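Propionate kinase (Francisella tularensis subsp. tularensis, PDB 3KHY) probably catalyses the reversible transfer of a phosphoryl group from ATP to acetate or propionate, working as a homodimer of the acetokinase family. Local coordinates at residues V198-N203 with I368-E373; S206-A209 with K214-D217; T218-T223 with L228-R233. All coordinates share one frame; numbering follows the deposited sequence.

Interaction 1 (V198-N203 with I368-E373)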
ATOM      1  N   VAL A 198      11.530  -6.930  11.381  1.00 13.21           N
ATOM      2  CA  VAL A 198      10.820  -7.984  12.093  1.00 13.51           C
ATOM      3  C   VAL A 198       9.521  -8.311  11.360  1.00 17.09           C
ATOM      4  O   VAL A 198       8.669  -7.440  11.155  1.00 13.93           O
ATOM      5  CB  VAL A 198      10.506  -7.581  13.556  1.00 17.42           C
ATOM      6  CG1 VAL A 198       9.719  -8.697  14.276  1.00 14.28           C
ATOM      7  CG2 VAL A 198      11.806  -7.254  14.328  1.00 18.65           C
ATOM      8  N   ALA A 199       9.399  -9.565  10.937  1.00 11.80           N
ATOM      9  CA  ALA A 199       8.183 -10.048  10.302  1.00 13.88           C
ATOM     10  C   ALA A 199       7.415 -10.901  11.303  1.00 11.57           C
ATOM     11  O   ALA A 199       7.796 -12.020  11.596  1.00 11.72           O
ATOM     12  CB  ALA A 199       8.512 -10.856   9.062  1.00 10.85           C
ATOM     13  N   HIS A 200       6.354 -10.335  11.861  1.00  9.66           N
ATOM     14  CA  HIS A 200       5.480 -11.053  12.776  1.00 11.05           C
ATOM     15  C   HIS A 200       4.385 -11.687  11.934  1.00 15.84           C
ATOM     16  O   HIS A 200       3.484 -10.988  11.469  1.00 14.18           O
ATOM     17  CB  HIS A 200       4.853 -10.072  13.774  1.00 13.08           C
ATOM     18  CG  HIS A 200       3.905 -10.718  14.737  1.00 18.25           C
ATOM     19  ND1 HIS A 200       4.164 -10.812  16.087  1.00 17.90           N
ATOM     20  CD2 HIS A 200       2.710 -11.326  14.542  1.00 19.63           C
ATOM     21  CE1 HIS A 200       3.163 -11.433  16.685  1.00 21.20           C
ATOM     22  NE2 HIS A 200       2.267 -11.758  15.770  1.00 23.49           N
ATOM     23  N   LEU A 201       4.478 -12.996  11.713  1.00 12.47           N
ATOM     24  CA  LEU A 201       3.512 -13.707  10.872  1.00 12.77           C
ATOM     25  C   LEU A 201       2.731 -14.669  11.757  1.00 12.71           C
ATOM     26  O   LEU A 201       3.303 -15.600  12.312  1.00 13.46           O
ATOM     27  CB  LEU A 201       4.237 -14.463   9.739  1.00 12.66           C
ATOM     28  CG  LEU A 201       5.277 -13.641   8.965  1.00 13.17           C
ATOM     29  CD1 LEU A 201       6.046 -14.500   7.941  1.00 11.73           C
ATOM     30  CD2 LEU A 201       4.628 -12.448   8.262  1.00 10.48           C
ATOM     31  N   GLY A 202       1.444 -14.391  11.945  1.00 19.47           N
ATOM     32  CA  GLY A 202       0.550 -15.278  12.682  1.00 17.61           C
ATOM     33  C   GLY A 202      -0.837 -15.150  12.072  1.00 22.42           C
ATOM     34  O   GLY A 202      -0.966 -15.010  10.855  1.00 22.82           O
ATOM     35  N   ASN A 203      -1.881 -15.173  12.893  1.00 24.72           N
ATOM     36  CA  ASN A 203      -3.226 -14.950  12.351  1.00 32.91           C
ATOM     37  C   ASN A 203      -3.354 -13.556  11.741  1.00 31.87           C
ATOM     38  O   ASN A 203      -3.906 -13.403  10.643  1.00 26.43           O
ATOM     39  CB  ASN A 203      -4.313 -15.203  13.395  1.00 38.77           C
ATOM     40  CG  ASN A 203      -4.476 -16.675  13.704  1.00 54.19           C
ATOM     41  OD1 ASN A 203      -4.817 -17.475  12.825  1.00 57.98           O
ATOM     42  ND2 ASN A 203      -4.220 -17.046  14.955  1.00 62.48           N
ATOM     43  N   ILE A 368      12.899 -15.832  16.193  1.00 15.48           N
ATOM     44  CA  ILE A 368      12.849 -15.490  17.608  1.00 14.75           C
ATOM     45  C   ILE A 368      11.400 -15.587  18.058  1.00 17.91           C
ATOM     46  O   ILE A 368      10.509 -15.012  17.430  1.00 17.46           O
ATOM     47  CB  ILE A 368      13.369 -14.049  17.841  1.00 13.82           C
ATOM     48  CG1 ILE A 368      14.824 -13.929  17.380  1.00 12.59           C
ATOM     49  CG2 ILE A 368      13.216 -13.651  19.318  1.00 16.69           C
ATOM     50  CD1 ILE A 368      15.434 -12.517  17.613  1.00 18.96           C
ATOM     51  N   ALA A 369      11.153 -16.334  19.122  1.00 15.33           N
ATOM     52  CA  ALA A 369       9.789 -16.535  19.595  1.00 16.02           C
ATOM     53  C   ALA A 369       9.296 -15.256  20.245  1.00 15.08           C
ATOM     54  O   ALA A 369      10.003 -14.656  21.048  1.00 15.49           O
ATOM     55  CB  ALA A 369       9.735 -17.693  20.592  1.00 19.82           C
ATOM     56  N   THR A 370       8.094 -14.824  19.903  1.00 13.92           N
ATOM     57  CA  THR A 370       7.561 -13.636  20.556  1.00 18.87           C
ATOM     58  C   THR A 370       6.867 -14.040  21.862  1.00 23.92           C
ATOM     59  O   THR A 370       6.508 -15.201  22.054  1.00 18.03           O
ATOM     60  CB  THR A 370       6.629 -12.819  19.633  1.00 15.86           C
ATOM     61  OG1 THR A 370       6.331 -11.560  20.248  1.00 17.34           O
ATOM     62  CG2 THR A 370       5.328 -13.549  19.360  1.00 16.27           C
ATOM     63  N   ASN A 371       6.705 -13.089  22.774  1.00 18.69           N
ATOM     64  CA  ASN A 371       6.056 -13.381  24.049  1.00 19.93           C
ATOM     65  C   ASN A 371       5.427 -12.085  24.539  1.00 16.91           C
ATOM     66  O   ASN A 371       5.983 -11.387  25.382  1.00 17.67           O
ATOM     67  CB  ASN A 371       7.062 -13.927  25.075  1.00 18.00           C
ATOM     68  CG  ASN A 371       6.383 -14.514  26.317  1.00 25.66           C
ATOM     69  OD1 ASN A 371       5.223 -14.208  26.615  1.00 21.73           O
ATOM     70  ND2 ASN A 371       7.102 -15.360  27.038  1.00 26.17           N
ATOM     71  N   GLU A 372       4.287 -11.744  23.957  1.00 13.09           N
ATOM     72  CA  GLU A 372       3.670 -10.452  24.221  1.00 17.43           C
ATOM     73  C   GLU A 372       3.190 -10.368  25.667  1.00 17.66           C
ATOM     74  O   GLU A 372       3.190  -9.303  26.255  1.00 18.10           O
ATOM     75  CB  GLU A 372       2.500 -10.227  23.261  1.00 19.77           C
ATOM     76  CG  GLU A 372       2.926 -10.082  21.802  1.00 26.06           C
ATOM     77  CD  GLU A 372       1.959 -10.748  20.838  1.00 41.72           C
ATOM     78  OE1 GLU A 372       2.058 -11.985  20.642  1.00 42.93           O
ATOM     79  OE2 GLU A 372       1.104 -10.033  20.275  1.00 44.64           O
ATOM     80  N   GLU A 373       2.774 -11.498  26.234  1.00 16.21           N
ATOM     81  CA  GLU A 373       2.281 -11.497  27.610  1.00 19.95           C
ATOM     82  C   GLU A 373       3.424 -11.173  28.565  1.00 17.13           C
ATOM     83  O   GLU A 373       3.254 -10.405  29.502  1.00 19.23           O
ATOM     84  CB  GLU A 373       1.635 -12.848  27.971  1.00 22.90           C
ATOM     85  CG  GLU A 373       0.507 -13.292  27.040  1.00 36.89           C
ATOM     86  CD  GLU A 373       1.017 -13.809  25.682  1.00 46.86           C
ATOM     87  OE1 GLU A 373       2.225 -14.111  25.546  1.00 38.23           O
ATOM     88  OE2 GLU A 373       0.200 -13.912  24.741  1.00 55.62           O
TER

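Interaction 2 (S206-A209 with K214-D217)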
ATOM      1  N   SER A 206       2.223  -8.551  10.355  1.00 11.98           N
ATOM      2  CA  SER A 206       2.753  -7.216  10.109  1.00 11.47           C
ATOM      3  C   SER A 206       4.279  -7.253  10.110  1.00 15.61           C
ATOM      4  O   SER A 206       4.897  -8.171  10.665  1.00 13.66           O
ATOM      5  CB  SER A 206       2.261  -6.234  11.163  1.00 15.24           C
ATOM      6  OG  SER A 206       2.945  -6.462  12.376  1.00 15.59           O
ATOM      7  N   ILE A 207       4.884  -6.258   9.478  1.00 10.25           N
ATOM      8  CA  ILE A 207       6.334  -6.208   9.386  1.00 10.35           C
ATOM      9  C   ILE A 207       6.817  -4.802   9.758  1.00 13.84           C
ATOM     10  O   ILE A 207       6.165  -3.804   9.453  1.00 15.12           O
ATOM     11  CB  ILE A 207       6.796  -6.649   7.984  1.00 13.46           C
ATOM     12  CG1 ILE A 207       8.323  -6.631   7.884  1.00 13.89           C
ATOM     13  CG2 ILE A 207       6.158  -5.772   6.877  1.00 10.14           C
ATOM     14  CD1 ILE A 207       8.797  -7.322   6.622  1.00 14.04           C
ATOM     15  N   THR A 208       7.931  -4.725  10.466  1.00 10.56           N
ATOM     16  CA  THR A 208       8.371  -3.450  11.011  1.00 14.87           C
ATOM     17  C   THR A 208       9.848  -3.236  10.763  1.00 16.26           C
ATOM     18  O   THR A 208      10.641  -4.171  10.887  1.00 13.92           O
ATOM     19  CB  THR A 208       8.098  -3.390  12.516  1.00 14.42           C
ATOM     20  OG1 THR A 208       6.679  -3.452  12.732  1.00 14.09           O
ATOM     21  CG2 THR A 208       8.659  -2.103  13.133  1.00 15.59           C
ATOM     22  N   ALA A 209      10.207  -2.005  10.399  1.00 12.08           N
ATOM     23  CA  ALA A 209      11.608  -1.622  10.287  1.00 13.29           C
ATOM     24  C   ALA A 209      12.036  -0.964  11.596  1.00 13.03           C
ATOM     25  O   ALA A 209      11.520   0.091  11.971  1.00 16.50           O
ATOM     26  CB  ALA A 209      11.814  -0.647   9.106  1.00 11.06           C
ATOM     27  N   LYS A 214      14.276   1.469  17.589  1.00 19.50           N
ATOM     28  CA  LYS A 214      13.018   2.202  17.423  1.00 16.91           C
ATOM     29  C   LYS A 214      12.309   1.929  16.084  1.00 18.98           C
ATOM     30  O   LYS A 214      12.943   1.874  15.035  1.00 15.06           O
ATOM     31  CB  LYS A 214      13.264   3.700  17.556  1.00 16.77           C
ATOM     32  CG  LYS A 214      13.789   4.116  18.932  1.00 23.04           C
ATOM     33  CD  LYS A 214      14.079   5.613  18.969  1.00 29.69           C
ATOM     34  CE  LYS A 214      14.520   6.038  20.364  1.00 46.92           C
ATOM     35  NZ  LYS A 214      14.206   7.478  20.625  1.00 58.98           N
ATOM     36  N   SER A 215      10.990   1.766  16.137  1.00 12.52           N
ATOM     37  CA  SER A 215      10.182   1.596  14.930  1.00 16.16           C
ATOM     38  C   SER A 215      10.273   2.856  14.053  1.00 16.57           C
ATOM     39  O   SER A 215      10.098   3.972  14.540  1.00 19.61           O
ATOM     40  CB  SER A 215       8.716   1.317  15.304  1.00 12.33           C
ATOM     41  OG  SER A 215       7.900   1.275  14.135  1.00 15.89           O
ATOM     42  N   ILE A 216      10.578   2.679  12.769  1.00 13.84           N
ATOM     43  CA  ILE A 216      10.616   3.792  11.834  1.00 12.83           C
ATOM     44  C   ILE A 216       9.550   3.647  10.746  1.00 14.87           C
ATOM     45  O   ILE A 216       9.164   4.627  10.119  1.00 14.52           O
ATOM     46  CB  ILE A 216      12.024   3.954  11.198  1.00 13.06           C
ATOM     47  CG1 ILE A 216      12.146   5.288  10.465  1.00 17.66           C
ATOM     48  CG2 ILE A 216      12.338   2.804  10.235  1.00 14.23           C
ATOM     49  CD1 ILE A 216      13.584   5.594  10.038  1.00 21.95           C
ATOM     50  N   ASP A 217       9.074   2.420  10.520  1.00 11.48           N
ATOM     51  CA  ASP A 217       8.028   2.183   9.516  1.00 13.83           C
ATOM     52  C   ASP A 217       7.407   0.829   9.838  1.00 12.21           C
ATOM     53  O   ASP A 217       8.055  -0.024  10.426  1.00 12.86           O
ATOM     54  CB  ASP A 217       8.641   2.196   8.110  1.00 11.65           C
ATOM     55  CG  ASP A 217       7.616   2.459   6.993  1.00 13.39           C
ATOM     56  OD1 ASP A 217       6.385   2.470   7.234  1.00 11.13           O
ATOM     57  OD2 ASP A 217       8.068   2.628   5.842  1.00 14.05           O
TER

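Interaction 3 (T218-T223 with L228-R233)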
ATOM      1  N   THR A 218       6.147   0.641   9.472  1.00 10.60           N
ATOM      2  CA  THR A 218       5.473  -0.614   9.741  1.00 13.36           C
ATOM      3  C   THR A 218       4.310  -0.763   8.781  1.00 13.67           C
ATOM      4  O   THR A 218       3.838   0.230   8.197  1.00 11.71           O
ATOM      5  CB  THR A 218       4.997  -0.670  11.204  1.00 13.19           C
ATOM      6  OG1 THR A 218       4.576  -1.988  11.514  1.00 14.06           O
ATOM      7  CG2 THR A 218       3.848   0.318  11.434  1.00 15.17           C
ATOM      8  N   SER A 219       3.834  -1.995   8.627  1.00 13.74           N
ATOM      9  CA  SER A 219       2.932  -2.330   7.519  1.00 14.50           C
ATOM     10  C   SER A 219       1.430  -2.143   7.785  1.00 10.88           C
ATOM     11  O   SER A 219       0.666  -1.879   6.851  1.00 11.95           O
ATOM     12  CB  SER A 219       3.224  -3.740   7.001  1.00  9.87           C
ATOM     13  OG  SER A 219       2.878  -4.714   7.964  1.00 13.11           O
HETATM   14  N   MSE A 220       0.990  -2.284   9.038  1.00  9.99           N
HETATM   15  CA  MSE A 220      -0.428  -2.023   9.346  1.00 15.12           C
HETATM   16  C   MSE A 220      -0.712  -0.520   9.306  1.00 15.55           C
HETATM   17  O   MSE A 220       0.211   0.271   9.255  1.00 14.54           O
HETATM   18  CB  MSE A 220      -0.840  -2.645  10.680  1.00  9.40           C
HETATM   19  CG  MSE A 220      -1.033  -4.158  10.575  1.00  9.99           C
HETATM   20 SE   MSE A 220      -1.109  -5.013  12.317  0.90 20.85          SE
HETATM   21  CE  MSE A 220      -1.821  -6.756  11.762  1.00 12.58           C
ATOM     22  N   GLY A 221      -1.976  -0.114   9.302  1.00 12.84           N
ATOM     23  CA  GLY A 221      -2.262   1.286   9.021  1.00 15.45           C
ATOM     24  C   GLY A 221      -2.977   1.977  10.155  1.00 15.36           C
ATOM     25  O   GLY A 221      -2.519   1.955  11.302  1.00 19.48           O
ATOM     26  N   LEU A 222      -4.099   2.597   9.826  1.00 15.82           N
ATOM     27  CA  LEU A 222      -5.008   3.139  10.837  1.00 15.19           C
ATOM     28  C   LEU A 222      -5.432   2.025  11.779  1.00 17.01           C
ATOM     29  O   LEU A 222      -5.439   2.195  13.001  1.00 14.20           O
ATOM     30  CB  LEU A 222      -6.243   3.734  10.152  1.00 13.90           C
ATOM     31  CG  LEU A 222      -7.322   4.422  11.000  1.00 17.68           C
ATOM     32  CD1 LEU A 222      -6.804   5.752  11.513  1.00 19.76           C
ATOM     33  CD2 LEU A 222      -8.560   4.643  10.141  1.00 20.27           C
ATOM     34  N   THR A 223      -5.774   0.876  11.197  1.00 19.61           N
ATOM     35  CA  THR A 223      -6.153  -0.312  11.961  1.00 18.50           C
ATOM     36  C   THR A 223      -5.288  -1.498  11.532  1.00 15.26           C
ATOM     37  O   THR A 223      -4.487  -1.371  10.608  1.00 15.74           O
ATOM     38  CB  THR A 223      -7.627  -0.684  11.729  1.00 21.02           C
ATOM     39  OG1 THR A 223      -7.743  -1.413  10.501  1.00 19.34           O
ATOM     40  CG2 THR A 223      -8.517   0.561  11.697  1.00 15.85           C
ATOM     41  N   LEU A 228       0.302  -6.601   5.072  1.00 14.09           N
ATOM     42  CA  LEU A 228       0.551  -7.987   4.658  1.00 15.04           C
ATOM     43  C   LEU A 228      -0.728  -8.801   4.461  1.00 18.97           C
ATOM     44  O   LEU A 228      -1.771  -8.491   5.059  1.00 13.56           O
ATOM     45  CB  LEU A 228       1.446  -8.692   5.697  1.00 11.36           C
ATOM     46  CG  LEU A 228       2.852  -8.122   5.884  1.00 16.55           C
ATOM     47  CD1 LEU A 228       3.678  -8.985   6.880  1.00 15.22           C
ATOM     48  CD2 LEU A 228       3.572  -8.012   4.529  1.00 11.70           C
ATOM     49  N   VAL A 229      -0.642  -9.848   3.630  1.00 12.43           N
ATOM     50  CA  VAL A 229      -1.715 -10.842   3.533  1.00 17.00           C
ATOM     51  C   VAL A 229      -1.845 -11.561   4.881  1.00 14.61           C
ATOM     52  O   VAL A 229      -0.840 -11.874   5.519  1.00 17.74           O
ATOM     53  CB  VAL A 229      -1.429 -11.883   2.415  1.00 15.28           C
ATOM     54  CG1 VAL A 229      -2.504 -12.981   2.386  1.00 14.78           C
ATOM     55  CG2 VAL A 229      -1.326 -11.183   1.060  1.00 12.97           C
HETATM   56  N   MSE A 230      -3.074 -11.803   5.329  1.00 13.23           N
HETATM   57  CA  MSE A 230      -3.291 -12.482   6.608  1.00 15.66           C
HETATM   58  C   MSE A 230      -4.296 -13.637   6.470  1.00 16.30           C
HETATM   59  O   MSE A 230      -4.718 -13.964   5.367  1.00 15.46           O
HETATM   60  CB  MSE A 230      -3.739 -11.477   7.676  1.00 17.63           C
HETATM   61  CG  MSE A 230      -3.064 -10.117   7.537  1.00 19.61           C
HETATM   62 SE   MSE A 230      -3.435  -8.878   9.034  1.00 22.47          SE
HETATM   63  CE  MSE A 230      -2.808  -7.229   8.178  1.00 10.67           C
ATOM     64  N   GLY A 231      -4.676 -14.254   7.585  1.00 18.50           N
ATOM     65  CA  GLY A 231      -5.596 -15.384   7.539  1.00 20.28           C
ATOM     66  C   GLY A 231      -6.921 -15.045   6.877  1.00 20.03           C
ATOM     67  O   GLY A 231      -7.376 -15.748   5.975  1.00 17.29           O
ATOM     68  N   THR A 232      -7.548 -13.962   7.323  1.00 22.17           N
ATOM     69  CA  THR A 232      -8.816 -13.537   6.736  1.00 20.87           C
ATOM     70  C   THR A 232      -8.856 -12.059   6.314  1.00 16.94           C
ATOM     71  O   THR A 232      -9.887 -11.592   5.824  1.00 18.13           O
ATOM     72  CB  THR A 232     -10.003 -13.820   7.686  1.00 22.18           C
ATOM     73  OG1 THR A 232      -9.972 -12.909   8.793  1.00 19.55           O
ATOM     74  CG2 THR A 232      -9.940 -15.263   8.206  1.00 22.40           C
ATOM     75  N   ARG A 233      -7.747 -11.339   6.500  1.00 16.94           N
ATOM     76  CA  ARG A 233      -7.656  -9.923   6.116  1.00 18.75           C
ATOM     77  C   ARG A 233      -6.865  -9.717   4.826  1.00 16.67           C
ATOM     78  O   ARG A 233      -5.820 -10.333   4.625  1.00 13.71           O
ATOM     79  CB  ARG A 233      -7.005  -9.099   7.231  1.00 20.22           C
ATOM     80  CG  ARG A 233      -7.835  -8.994   8.500  1.00 22.09           C
ATOM     81  CD  ARG A 233      -7.026  -8.413   9.632  1.00 26.27           C
ATOM     82  NE  ARG A 233      -6.734  -9.418  10.648  1.00 29.02           N
ATOM     83  CZ  ARG A 233      -5.966  -9.206  11.714  1.00 26.54           C
ATOM     84  NH1 ARG A 233      -5.406  -8.022  11.905  1.00 16.89           N
ATOM     85  NH2 ARG A 233      -5.759 -10.182  12.586  1.00 21.62           N
TER
HETATM   86  O   HOH W   1       0.450  -5.753   7.912  1.00  8.65           O

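Interaction 1 (V198-N203 with I368-E373)
His200 lays the CE1 corner of its imidazole against the methyl of Thr370, with CE1 and CG2 4.0 Å apart. The methyl comes in obliquely to the ring, and the two side chains cross at about a right angle. His200 has CG anti to the backbone N (chi1 178°), which carries the ring off the strand and across to residues 368-373. On the same corner, Glu372 OE1 stands at the ring edge, close to its plane, 4.1 Å from CE1. The carboxylate is turned 75° out of the ring plane, and its OE1 is 4.9 Å from His200 NE2, so these groups are neighbours without a hydrogen bond. Glu372 already leaves the backbone toward the histidine, and a bend at chi2 (142°) sets the lie of its carboxylate.

The polar ends are held by other residues. Ser177 OG, on helix 175-188, is hydrogen-bonded to both His200 ND1 and Thr370 OG1, tying the pair together indirectly; Glu372 OE2 forms a salt bridge with Arg85, a predicted substrate-binding residue. The His200 ring is further stacked on His174.

The fold is that of the acetate kinase branch of the actin-like ATPase superfamily. Strand 196-201 runs through the middle of a mixed sheet, and His200 sits near its end, where the following glycine-containing loop is predicted to bind ATP. Residues 368-371 lead from strand 365-367 into helix 372-382. A flat, two-nitrogen ring suits a spot that needs both a stacking surface and a hydrogen-bonding edge, while threonine offers a methyl to the ring and a hydroxyl to Ser177. Asn371 is the N-cap of the helix, its OD1 accepting from Leu374 N, which probably helps to hold the first turn, from which Glu372, a predicted magnesium ligand, projects.

Interaction 2 (S206-A209 with K214-D217)
The hairpin formed by strands 205-211 and 214-218, at one border of a mixed sheet, is joined here through two backbone hydrogen bonds around Ala209. Ala209 N donates to Asp217 O at 2.9 Å, and Ala209 O accepts from Ile216 N at 2.9 Å, the latter bond being nearly straight (168° at the hydrogen). Ala209 and Asp217 are an antiparallel hydrogen-bonded pair, yet the return bond comes from Ile216 rather than from Asp217. Ile216 and Asp217 thus both lie opposite one residue, and Ile216 has a helix-like psi of -21°, as expected at the first position of a classic beta bulge. The irregularity goes with a strong divergence of the strands, whose short segments run at 108° to each other.

Alanine suits this place because its lone methyl admits the branched side chain opposite: Ile216 CG2 lies 3.7 Å from Ala209 CB and 3.3 Å from Ala209 O. That methyl is brought there because CG1 takes the position anti to the backbone N, leaving CG2 between N and the carbonyl carbon. Thr208 turns its methyl against the other strand as well, CG2 resting 3.5 Å from Asp217 O and 3.6 Å from Ser215 OG. The threonine hydroxyl, beside its own backbone N, is hydrogen-bonded to Thr218 OG1, and Ser215 OG to His146 ND1, which gives both hydroxyls polar partners.

Asp217 carries its carboxylate away from the hairpin. OD2 is hydrogen-bonded to Tyr310 OH and salt-bridged to Lys302 of the second subunit, linking the strand to the dimer interface. The whole is typical of a beta hairpin with a classic bulge, which twists the edge strand away from its partner.

Interaction 3 (T218-T223 with L228-R233)
Met220 and Met230, both built as selenomethionine, meet by their methyl ends, CE to CE at 3.7 Å. The chains cross obliquely, and Met220 CE also lies 3.8 Å from Met230 SE. In each residue CG lies beside the backbone N, anti to the carbonyl carbon, and beyond it the chain runs extended; two long, unbranched side chains can therefore bridge backbones that stay well apart.

Arg233 completes the cluster. Its chain bends at chi3 (-110°), setting NH1 3.8 Å from Met220 CE, while Met230 SE sits over one face of the guanidinium, offset toward its rim. Methionine, the native residue, suits such a place, its long unbranched chain carrying a polarisable group that can lie over a flat guanidinium. NH1 is hydrogen-bonded to Pro224 O, which helps to fix the rotation of the group.

Nearer the sheet, Ser219 OG approaches Leu228 CG at 4.0 Å, and a water links the polar atoms beside them. The water accepts from Ser219 OG at 2.6 Å and from Leu228 N at 3.0 Å. Ser219 has OG between the backbone N and the carbonyl carbon (chi1 68°), where it can serve both this water and Ile207 N. Leu228 instead supplies bulk, packing on Phe303 of helix 287-307.

Thr223 is hydrogen-bonded to the second subunit, by its backbone N to Asp238 and by OG1 to Ser240, so one end of the loop lies at the dimer interface. Such an ordered loop following the hairpin, presenting an arginine thought to stabilise the transition state, is consistent with the catalytic cleft of acetate kinases.

How the interactions relate
With centres about 13 to 14 Å apart, the three contacts form one continuous framework. Interactions 1 and 2 share a sheet: His200 N to Ser206 O and Val198 O to Thr208 N, each 2.9 Å, join neighbouring strands as probable hydrogen bonds. Interaction 2 passes into interaction 3 where Thr208 OG1 lies 2.8 Å from Thr218 OG1 and Ile207 N 2.9 Å from Ser219 OG. Interaction 3 returns to interaction 1 through Asn203 O and Gly231 N at 3.3 Å, a probable hydrogen bond. The predicted ATP-binding loop, Glu372, a predicted magnesium ligand, and Arg233, predicted to stabilise the transition state, thus stand on connected supports bordering the predicted active site.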